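Ribonucleoside-diphosphate reductase subunit beta (Clostridium botulinum, PDB 6ZJK) binds a di-iron centre and probably supplies the radical for a class I ribonucleotide reductase, which makes deoxyribonucleoside diphosphates. Local coordinates at residues A[204-209]-A[277-282]; A[196-201]-A[269-274]; A[100-105]-A[175-180]. One frame throughout, in Å; residues are numbered along the deposited sequence.

Overall arrangement
All three contacts lie inside the ferritin-like helical bundle of this R2 subunit. Contacts 1 and 2 join the same two helices, 190-220 and 262-287. Their centres are about 11 Å apart, and I206 CG1 of contact 1 lies 3.9 Å from M272 SD of contact 2. Contact 3 pairs helices 90-118 and 168-186, with its centre about 11 Å from that of contact 1. It touches contact 1 where I177 CD1 sits 3.6 Å from Y207 CE2. It meets contact 2 at I180 and A199. Contact 1 holds the iron ligand E204. The side chains of A199 and F105 are about 12 and 11 Å from an iron ion.

Contact 1 (A[204-209]-A[277-282]). With FE (Fe (III) ion), chain G.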
loop_
_atom_site.group_PDB
_atom_site.type_symbol
_atom_site.label_atom_id
_atom_site.label_comp_id
_atom_site.label_asym_id
_atom_site.label_seq_id
_atom_site.Cartn_x
_atom_site.Cartn_y
_atom_site.Cartn_z
ATOM N N GLU A 204 4.667 -9.670 -14.377
ATOM C CA GLU A 204 5.747 -9.845 -13.455
ATOM C C GLU A 204 6.719 -10.936 -13.752
ATOM O O GLU A 204 7.858 -10.802 -13.495
ATOM C CB GLU A 204 5.126 -10.116 -12.116
ATOM C CG GLU A 204 4.132 -9.030 -11.776
ATOM C CD GLU A 204 3.943 -8.770 -10.315
ATOM O OE1 GLU A 204 3.465 -9.672 -9.675
ATOM O OE2 GLU A 204 4.248 -7.668 -9.849
ATOM N N GLY A 205 6.238 -12.047 -14.258
ATOM C CA GLY A 205 7.104 -13.174 -14.531
ATOM C C GLY A 205 7.728 -13.179 -15.902
ATOM O O GLY A 205 8.614 -14.002 -16.160
ATOM N N ILE A 206 7.292 -12.287 -16.798
ATOM C CA ILE A 206 7.819 -12.267 -18.164
ATOM C C ILE A 206 8.357 -10.882 -18.539
ATOM O O ILE A 206 9.537 -10.749 -18.887
ATOM C CB ILE A 206 6.754 -12.718 -19.171
ATOM C CG1 ILE A 206 6.284 -14.151 -18.845
ATOM C CG2 ILE A 206 7.312 -12.651 -20.612
ATOM C CD1 ILE A 206 7.384 -15.202 -18.935
ATOM N N TYR A 207 7.512 -9.842 -18.461
ATOM C CA TYR A 207 7.929 -8.529 -18.965
ATOM C C TYR A 207 9.088 -7.975 -18.145
ATOM O O TYR A 207 10.080 -7.512 -18.709
ATOM C CB TYR A 207 6.759 -7.531 -18.973
ATOM C CG TYR A 207 5.543 -7.971 -19.775
ATOM C CD1 TYR A 207 5.656 -8.894 -20.806
ATOM C CD2 TYR A 207 4.275 -7.475 -19.480
ATOM C CE1 TYR A 207 4.540 -9.306 -21.530
ATOM C CE2 TYR A 207 3.153 -7.881 -20.199
ATOM C CZ TYR A 207 3.293 -8.798 -21.220
ATOM O OH TYR A 207 2.194 -9.213 -21.946
ATOM N N PHE A 208 9.014 -8.146 -16.849
ATOM C CA PHE A 208 10.033 -7.639 -16.027
ATOM C C PHE A 208 11.327 -8.380 -16.173
ATOM O O PHE A 208 12.338 -7.789 -16.115
ATOM C CB PHE A 208 9.590 -7.481 -14.564
ATOM C CG PHE A 208 9.249 -6.088 -14.197
ATOM C CD1 PHE A 208 10.211 -5.192 -13.882
ATOM C CD2 PHE A 208 7.991 -5.679 -14.219
ATOM C CE1 PHE A 208 9.883 -3.912 -13.591
ATOM C CE2 PHE A 208 7.653 -4.398 -13.949
ATOM C CZ PHE A 208 8.607 -3.523 -13.635
ATOM N N TYR A 209 11.269 -9.685 -16.339
ATOM C CA TYR A 209 12.455 -10.521 -16.483
ATOM C C TYR A 209 13.199 -10.179 -17.755
ATOM O O TYR A 209 14.356 -10.190 -17.786
ATOM C CB TYR A 209 12.127 -12.010 -16.305
ATOM C CG TYR A 209 12.107 -12.392 -14.863
ATOM C CD1 TYR A 209 11.038 -12.123 -14.091
ATOM C CD2 TYR A 209 13.173 -12.974 -14.281
ATOM C CE1 TYR A 209 11.016 -12.432 -12.764
ATOM C CE2 TYR A 209 13.167 -13.294 -12.956
ATOM C CZ TYR A 209 12.074 -13.003 -12.211
ATOM O OH TYR A 209 12.069 -13.305 -10.919
ATOM N N GLU A 277 5.141 -13.574 -27.294
ATOM C CA GLU A 277 5.367 -13.079 -28.623
ATOM C C GLU A 277 5.642 -11.585 -28.608
ATOM O O GLU A 277 6.566 -11.139 -29.187
ATOM C CB GLU A 277 4.223 -13.476 -29.528
ATOM C CG GLU A 277 4.392 -14.856 -30.149
ATOM C CD GLU A 277 3.112 -15.411 -30.728
ATOM O OE1 GLU A 277 2.289 -14.626 -31.182
ATOM O OE2 GLU A 277 2.909 -16.637 -30.708
ATOM N N HIS A 278 4.840 -10.840 -27.889
ATOM C CA HIS A 278 5.041 -9.432 -27.725
ATOM C C HIS A 278 6.389 -9.094 -27.109
ATOM O O HIS A 278 7.066 -8.282 -27.605
ATOM C CB HIS A 278 3.982 -8.834 -26.839
ATOM C CG HIS A 278 2.628 -8.793 -27.434
ATOM N ND1 HIS A 278 1.539 -8.342 -26.746
ATOM C CD2 HIS A 278 2.172 -9.156 -28.646
ATOM C CE1 HIS A 278 0.472 -8.419 -27.502
ATOM N NE2 HIS A 278 0.830 -8.909 -28.664
ATOM N N GLU A 279 6.785 -9.743 -26.043
ATOM C CA GLU A 279 8.019 -9.431 -25.330
ATOM C C GLU A 279 9.255 -9.742 -26.174
ATOM O O GLU A 279 10.254 -9.019 -26.112
ATOM C CB GLU A 279 8.035 -10.175 -23.994
ATOM C CG GLU A 279 9.138 -9.764 -23.070
ATOM C CD GLU A 279 9.129 -8.251 -22.772
ATOM O OE1 GLU A 279 8.044 -7.641 -22.602
ATOM O OE2 GLU A 279 10.223 -7.657 -22.766
ATOM N N ILE A 280 9.219 -10.821 -26.950
ATOM C CA ILE A 280 10.339 -11.136 -27.839
ATOM C C ILE A 280 10.486 -10.056 -28.906
ATOM O O ILE A 280 11.586 -9.552 -29.176
ATOM C CB ILE A 280 10.133 -12.518 -28.477
ATOM C CG1 ILE A 280 10.244 -13.628 -27.431
ATOM C CG2 ILE A 280 11.154 -12.750 -29.580
ATOM C CD1 ILE A 280 9.950 -15.029 -27.995
ATOM N N GLN A 281 9.371 -9.717 -29.550
ATOM C CA GLN A 281 9.462 -8.695 -30.588
ATOM C C GLN A 281 9.879 -7.339 -30.019
ATOM O O GLN A 281 10.745 -6.666 -30.584
ATOM C CB GLN A 281 8.100 -8.583 -31.249
ATOM C CG GLN A 281 8.115 -8.246 -32.692
ATOM C CD GLN A 281 6.710 -8.073 -33.211
ATOM O OE1 GLN A 281 6.433 -8.333 -34.398
ATOM N NE2 GLN A 281 5.804 -7.689 -32.331
ATOM N N TRP A 282 9.481 -6.983 -28.790
ATOM C CA TRP A 282 9.918 -5.749 -28.143
ATOM C C TRP A 282 11.400 -5.814 -27.800
ATOM O O TRP A 282 12.138 -4.853 -28.040
ATOM C CB TRP A 282 9.079 -5.509 -26.877
ATOM C CG TRP A 282 9.620 -4.467 -25.915
ATOM C CD1 TRP A 282 10.273 -4.701 -24.740
ATOM C CD2 TRP A 282 9.519 -3.034 -26.033
ATOM N NE1 TRP A 282 10.593 -3.511 -24.124
ATOM C CE2 TRP A 282 10.143 -2.475 -24.897
ATOM C CE3 TRP A 282 8.969 -2.175 -26.990
ATOM C CZ2 TRP A 282 10.236 -1.092 -24.695
ATOM C CZ3 TRP A 282 9.065 -0.793 -26.789
ATOM C CH2 TRP A 282 9.692 -0.270 -25.649
HETATM FE FE FE G . 5.931 -6.569 -9.111
HETATM O O HOH W 1 2.285 -7.330 -24.172
HETATM O O HOH W 2 7.955 -6.048 -8.567
#
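E279 on helix 262-287 reaches the ring of Y207 and the side chain of I206 on helix 190-220. Its CG is anti to the backbone N (chi1 -170°), and the chain then bends at chi2. CB comes within 4.2 Å of Y207 CD1. CG lies 4.2 Å from I206 CG2. CD is about equally near Y207 CA and Y207 CD1. OE1 makes the closest approach, 3.2 Å from Y207 CD1. The carboxylate and ring planes are 40° apart, and OE1 comes in obliquely. OE2 is hydrogen-bonded to S210 OG, one residue past segment 204-209. OE1 forms a salt bridge with R173, which also makes a cation-pi contact with Y207. The two oxygens of this buried carboxylate are thus both satisfied, and the charge of R173 would be expected to favour its ionised form.

No direct hydrogen bond joins the two segments. A water bridges them instead, 2.9 Å from Y207 OH and in the plane of the H278 ring at ND1.

One turn from the contact, E204 OE2 binds an iron(III) ion at 2.1 Å. E137, E238 and H241 bind the same ion, as does a water. The helix has a wider pi-type turn at 204-207, spanning this ligand and Y207. Around the contact, helix 90-118 packs on Y207 through L106, helix 168-186 on Y207 through I177, and helix 296-313 on I206 through R310.

Contact 2 (A[196-201]-A[269-274]); sequences AIMANY and RQMMRM
M198 on helix 190-220 packs against M271 and M272 on helix 262-287. M198 CG lies 4.2 Å from M271 SD, and its methyl, CE, lies 4.3 Å from M272 CB. The end of M271 also reaches A199. Its chain bends at chi3 (59°), which turns the methyl to 4.1 Å from A199 N and 4.3 Å from A199 CB. Long flexible methionines thus bridge two helices whose short-segment axes come within 10.2 Å and cross at -39°.

The next shell borders these groups. M272 is positioned in part by packing on S307, R310 and L311 of helix 296-313. At the end of segment 196-201, Y201 OH bonds to R310 O and Q246, and N200 OD1 bonds to Q110. Along helix 262-287, R273 NE donates to Q270 OE1 at 2.8 Å, arriving above the carbonyl plane. R273 continues to E277 by a salt bridge, and R269 pairs with E266.

The polar groups named here are engaged within their own helix or with other parts of the chain. What crosses between these two segments is apolar packing, without hydrogen bonds or ion pairs. Dispersion and the hydrophobic effect would be its main sources of stability.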
loop_
_atom_site.group_PDB
_atom_site.type_symbol
_atom_site.label_atom_id
_atom_site.label_comp_id
_atom_site.label_asym_id
_atom_site.label_seq_id
_atom_site.Cartn_x
_atom_site.Cartn_y
_atom_site.Cartn_z
ATOM N N ALA A 196 -7.546 -10.845 -15.502
ATOM C CA ALA A 196 -6.683 -9.835 -14.962
ATOM C C ALA A 196 -5.645 -10.409 -14.021
ATOM O O ALA A 196 -4.578 -9.898 -13.915
ATOM C CB ALA A 196 -7.465 -8.783 -14.274
ATOM N N ILE A 197 -5.976 -11.490 -13.349
ATOM C CA ILE A 197 -5.056 -12.088 -12.442
ATOM C C ILE A 197 -3.950 -12.719 -13.227
ATOM O O ILE A 197 -2.840 -12.622 -12.896
ATOM C CB ILE A 197 -5.734 -13.149 -11.557
ATOM C CG1 ILE A 197 -6.803 -12.533 -10.673
ATOM C CG2 ILE A 197 -4.719 -13.889 -10.742
ATOM C CD1 ILE A 197 -6.314 -11.730 -9.539
ATOM N N MET A 198 -4.293 -13.345 -14.319
ATOM C CA MET A 198 -3.320 -13.986 -15.164
ATOM C C MET A 198 -2.444 -12.928 -15.836
ATOM O O MET A 198 -1.299 -13.109 -15.975
ATOM C CB MET A 198 -4.035 -14.952 -16.126
ATOM C CG MET A 198 -3.202 -15.839 -17.002
ATOM S SD MET A 198 -2.032 -16.925 -16.315
ATOM C CE MET A 198 -1.015 -17.251 -17.689
ATOM N N ALA A 199 -3.017 -11.795 -16.180
ATOM C CA ALA A 199 -2.267 -10.690 -16.763
ATOM C C ALA A 199 -1.165 -10.222 -15.839
ATOM O O ALA A 199 -0.056 -10.057 -16.240
ATOM C CB ALA A 199 -3.181 -9.574 -17.069
ATOM N N ASN A 200 -1.496 -10.022 -14.579
ATOM C CA ASN A 200 -0.535 -9.674 -13.595
ATOM C C ASN A 200 0.595 -10.631 -13.543
ATOM O O ASN A 200 1.691 -10.239 -13.470
ATOM C CB ASN A 200 -1.186 -9.780 -12.250
ATOM C CG ASN A 200 -1.442 -8.479 -11.625
ATOM O OD1 ASN A 200 -0.559 -7.868 -11.131
ATOM N ND2 ASN A 200 -2.669 -8.060 -11.638
ATOM N N TYR A 201 0.295 -11.922 -13.497
ATOM C CA TYR A 201 1.292 -12.975 -13.424
ATOM C C TYR A 201 2.239 -12.896 -14.610
ATOM O O TYR A 201 3.400 -12.960 -14.467
ATOM C CB TYR A 201 0.613 -14.355 -13.273
ATOM C CG TYR A 201 1.516 -15.534 -13.112
ATOM C CD1 TYR A 201 2.434 -15.574 -12.143
ATOM C CD2 TYR A 201 1.421 -16.622 -13.946
ATOM C CE1 TYR A 201 3.274 -16.621 -12.023
ATOM C CE2 TYR A 201 2.248 -17.686 -13.811
ATOM C CZ TYR A 201 3.162 -17.680 -12.841
ATOM O OH TYR A 201 4.009 -18.654 -12.662
ATOM N N ARG A 269 -3.280 -20.189 -21.226
ATOM C CA ARG A 269 -2.110 -20.598 -21.998
ATOM C C ARG A 269 -1.889 -19.686 -23.204
ATOM O O ARG A 269 -0.741 -19.401 -23.566
ATOM C CB ARG A 269 -2.222 -22.068 -22.414
ATOM C CG ARG A 269 -1.932 -23.027 -21.250
ATOM C CD ARG A 269 -2.007 -24.498 -21.612
ATOM N NE ARG A 269 -0.739 -25.056 -22.050
ATOM C CZ ARG A 269 -0.392 -25.243 -23.321
ATOM N NH1 ARG A 269 -1.224 -24.926 -24.303
ATOM N NH2 ARG A 269 0.787 -25.749 -23.606
ATOM N N GLN A 270 -2.956 -19.230 -23.813
ATOM C CA GLN A 270 -2.862 -18.365 -24.954
ATOM C C GLN A 270 -2.479 -16.947 -24.596
ATOM O O GLN A 270 -1.889 -16.264 -25.388
ATOM C CB GLN A 270 -4.147 -18.334 -25.732
ATOM C CG GLN A 270 -4.417 -19.613 -26.476
ATOM C CD GLN A 270 -3.310 -20.046 -27.393
ATOM O OE1 GLN A 270 -3.007 -19.374 -28.334
ATOM N NE2 GLN A 270 -2.744 -21.200 -27.140
ATOM N N MET A 271 -2.798 -16.521 -23.381
ATOM C CA MET A 271 -2.456 -15.219 -22.886
ATOM C C MET A 271 -0.984 -15.220 -22.733
ATOM O O MET A 271 -0.354 -14.300 -23.082
ATOM C CB MET A 271 -3.117 -14.950 -21.542
ATOM C CG MET A 271 -4.599 -14.677 -21.608
ATOM S SD MET A 271 -5.345 -14.012 -20.133
ATOM C CE MET A 271 -4.428 -12.541 -19.910
ATOM N N MET A 272 -0.427 -16.261 -22.201
ATOM C CA MET A 272 0.974 -16.340 -22.070
ATOM C C MET A 272 1.672 -16.370 -23.442
ATOM O O MET A 272 2.714 -15.827 -23.579
ATOM C CB MET A 272 1.287 -17.548 -21.265
ATOM C CG MET A 272 2.710 -17.859 -21.052
ATOM S SD MET A 272 3.654 -16.683 -20.118
ATOM C CE MET A 272 3.408 -17.129 -18.439
ATOM N N ARG A 273 1.091 -17.054 -24.425
ATOM C CA ARG A 273 1.636 -17.128 -25.767
ATOM C C ARG A 273 1.740 -15.738 -26.366
ATOM O O ARG A 273 2.731 -15.390 -26.870
ATOM C CB ARG A 273 0.808 -18.043 -26.663
ATOM C CG ARG A 273 1.476 -18.391 -27.987
ATOM C CD ARG A 273 0.596 -19.091 -28.981
ATOM N NE ARG A 273 -0.568 -18.282 -29.264
ATOM C CZ ARG A 273 -0.612 -17.382 -30.219
ATOM N NH1 ARG A 273 0.435 -17.235 -30.991
ATOM N NH2 ARG A 273 -1.677 -16.634 -30.417
ATOM N N MET A 274 0.683 -14.968 -26.278
ATOM C CA MET A 274 0.784 -13.668 -26.868
ATOM C C MET A 274 1.724 -12.791 -26.097
ATOM O O MET A 274 2.586 -12.184 -26.645
ATOM C CB MET A 274 -0.551 -12.999 -26.828
ATOM C CG MET A 274 -1.615 -13.579 -27.710
ATOM S SD MET A 274 -1.411 -13.201 -29.453
ATOM C CE MET A 274 -2.789 -14.103 -30.122
#

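Contact 3 (A[100-105]-A[175-180]); sequences ISFLNF and KFIAGI
F102 reaches I177 with its CG anti to the backbone N (chi1 179°), which carries the ring out from helix 90-118. I177 answers from helix 168-186 with CG1 anti to the carbonyl carbon (chi1 -68°), while its branch CG2 is anti to the backbone N. The two arms of I177 therefore meet two different rings. This is helix packing within the ferritin-like helical bundle of R2 subunits. The short segments run nearly parallel, 9° apart, with axes 12.2 Å apart at closest. F102, F105 and I177 span much of that separation.

The CB of F105 is directed toward the other helix, and its ring edge meets I177 and A178. F105 CE2 lies 4.2 Å from I177 CG2, and F105 CZ lies 4.3 Å from A178 CB. Both methyls sit near the ring plane.

The F102 ring also meets W282. The second subunit closes on this region: its F29 meets F105 edge-to-face and packs on A178, and its R49 O takes a hydrogen bond from N104 ND2. The contact thus lies at the dimer interface.

The side chains of F102 and I177 cross at about a right angle, with I177 CD1 at the ring edge, 3.9 Å from F102 CZ.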
loop_
_atom_site.group_PDB
_atom_site.type_symbol
_atom_site.label_atom_id
_atom_site.label_comp_id
_atom_site.label_asym_id
_atom_site.label_seq_id
_atom_site.Cartn_x
_atom_site.Cartn_y
_atom_site.Cartn_z
ATOM N N ILE A 100 13.550 1.640 -19.743
ATOM C CA ILE A 100 13.234 2.203 -18.438
ATOM C C ILE A 100 11.947 3.028 -18.502
ATOM O O ILE A 100 11.206 3.108 -17.518
ATOM C CB ILE A 100 14.443 2.972 -17.882
ATOM C CG1 ILE A 100 14.352 3.018 -16.352
ATOM C CG2 ILE A 100 14.514 4.342 -18.464
ATOM C CD1 ILE A 100 15.668 3.269 -15.668
ATOM N N SER A 101 11.628 3.613 -19.656
ATOM C CA SER A 101 10.315 4.253 -19.690
ATOM C C SER A 101 9.202 3.208 -19.716
ATOM O O SER A 101 8.187 3.354 -19.024
ATOM C CB SER A 101 10.206 5.185 -20.888
ATOM O OG SER A 101 8.858 5.537 -21.130
ATOM N N PHE A 102 9.402 2.055 -20.350
ATOM C CA PHE A 102 8.415 0.977 -20.327
ATOM C C PHE A 102 8.239 0.400 -18.931
ATOM O O PHE A 102 7.105 0.204 -18.474
ATOM C CB PHE A 102 8.840 -0.125 -21.301
ATOM C CG PHE A 102 7.906 -1.292 -21.339
ATOM C CD1 PHE A 102 6.575 -1.128 -21.711
ATOM C CD2 PHE A 102 8.354 -2.557 -21.001
ATOM C CE1 PHE A 102 5.714 -2.208 -21.749
ATOM C CE2 PHE A 102 7.487 -3.646 -21.035
ATOM C CZ PHE A 102 6.170 -3.465 -21.425
ATOM N N LEU A 103 9.339 0.150 -18.222
ATOM C CA LEU A 103 9.219 -0.424 -16.890
ATOM C C LEU A 103 8.509 0.539 -15.930
ATOM O O LEU A 103 7.697 0.107 -15.096
ATOM C CB LEU A 103 10.605 -0.807 -16.365
ATOM C CG LEU A 103 11.397 -1.852 -17.163
ATOM C CD1 LEU A 103 12.660 -2.291 -16.418
ATOM C CD2 LEU A 103 10.543 -3.071 -17.556
ATOM N N ASN A 104 8.751 1.846 -16.074
ATOM C CA ASN A 104 8.058 2.832 -15.237
ATOM C C ASN A 104 6.560 2.808 -15.493
ATOM O O ASN A 104 5.760 3.000 -14.571
ATOM C CB ASN A 104 8.609 4.249 -15.496
ATOM C CG ASN A 104 8.078 5.291 -14.489
ATOM O OD1 ASN A 104 8.254 5.163 -13.276
ATOM N ND2 ASN A 104 7.437 6.322 -15.001
ATOM N N PHE A 105 6.159 2.590 -16.741
ATOM C CA PHE A 105 4.746 2.400 -17.027
ATOM C C PHE A 105 4.210 1.147 -16.330
ATOM O O PHE A 105 3.101 1.167 -15.777
ATOM C CB PHE A 105 4.521 2.311 -18.539
ATOM C CG PHE A 105 3.224 1.657 -18.901
ATOM C CD1 PHE A 105 2.062 2.411 -18.993
ATOM C CD2 PHE A 105 3.150 0.274 -19.104
ATOM C CE1 PHE A 105 0.858 1.800 -19.313
ATOM C CE2 PHE A 105 1.955 -0.332 -19.406
ATOM C CZ PHE A 105 0.809 0.423 -19.519
ATOM N N LYS A 175 -1.090 0.463 -24.368
ATOM C CA LYS A 175 -2.513 0.360 -24.456
ATOM C C LYS A 175 -3.000 -1.048 -24.324
ATOM O O LYS A 175 -4.010 -1.290 -23.750
ATOM C CB LYS A 175 -2.954 0.902 -25.772
ATOM C CG LYS A 175 -3.065 2.387 -25.763
ATOM C CD LYS A 175 -2.707 2.931 -27.109
ATOM C CE LYS A 175 -3.871 2.897 -28.055
ATOM N NZ LYS A 175 -3.719 3.928 -29.095
ATOM N N PHE A 176 -2.296 -1.977 -24.912
ATOM C CA PHE A 176 -2.673 -3.355 -24.811
ATOM C C PHE A 176 -2.688 -3.793 -23.362
ATOM O O PHE A 176 -3.659 -4.238 -22.879
ATOM C CB PHE A 176 -1.680 -4.212 -25.569
ATOM C CG PHE A 176 -1.912 -5.680 -25.434
ATOM C CD1 PHE A 176 -2.956 -6.279 -26.069
ATOM C CD2 PHE A 176 -1.096 -6.451 -24.675
ATOM C CE1 PHE A 176 -3.184 -7.614 -25.940
ATOM C CE2 PHE A 176 -1.318 -7.785 -24.536
ATOM C CZ PHE A 176 -2.353 -8.367 -25.182
ATOM N N ILE A 177 -1.605 -3.574 -22.672
ATOM C CA ILE A 177 -1.479 -4.060 -21.307
ATOM C C ILE A 177 -2.508 -3.400 -20.391
ATOM O O ILE A 177 -3.139 -4.070 -19.568
ATOM C CB ILE A 177 -0.039 -3.842 -20.810
ATOM C CG1 ILE A 177 0.919 -4.764 -21.583
ATOM C CG2 ILE A 177 0.048 -4.078 -19.318
ATOM C CD1 ILE A 177 2.410 -4.520 -21.315
ATOM N N ALA A 178 -2.696 -2.083 -20.516
ATOM C CA ALA A 178 -3.648 -1.391 -19.649
ATOM C C ALA A 178 -5.085 -1.804 -19.935
ATOM O O ALA A 178 -5.920 -1.798 -19.024
ATOM C CB ALA A 178 -3.502 0.130 -19.806
ATOM N N GLY A 179 -5.386 -2.171 -21.180
ATOM C CA GLY A 179 -6.752 -2.515 -21.551
ATOM C C GLY A 179 -7.296 -3.755 -20.863
ATOM O O GLY A 179 -8.505 -3.858 -20.635
ATOM N N ILE A 180 -6.430 -4.719 -20.543
ATOM C CA ILE A 180 -6.899 -5.924 -19.861
ATOM C C ILE A 180 -7.335 -5.584 -18.446
ATOM O O ILE A 180 -8.402 -6.000 -17.986
ATOM C CB ILE A 180 -5.804 -7.009 -19.862
ATOM C CG1 ILE A 180 -5.362 -7.326 -21.302
ATOM C CG2 ILE A 180 -6.288 -8.247 -19.118
ATOM C CD1 ILE A 180 -4.239 -8.326 -21.384
#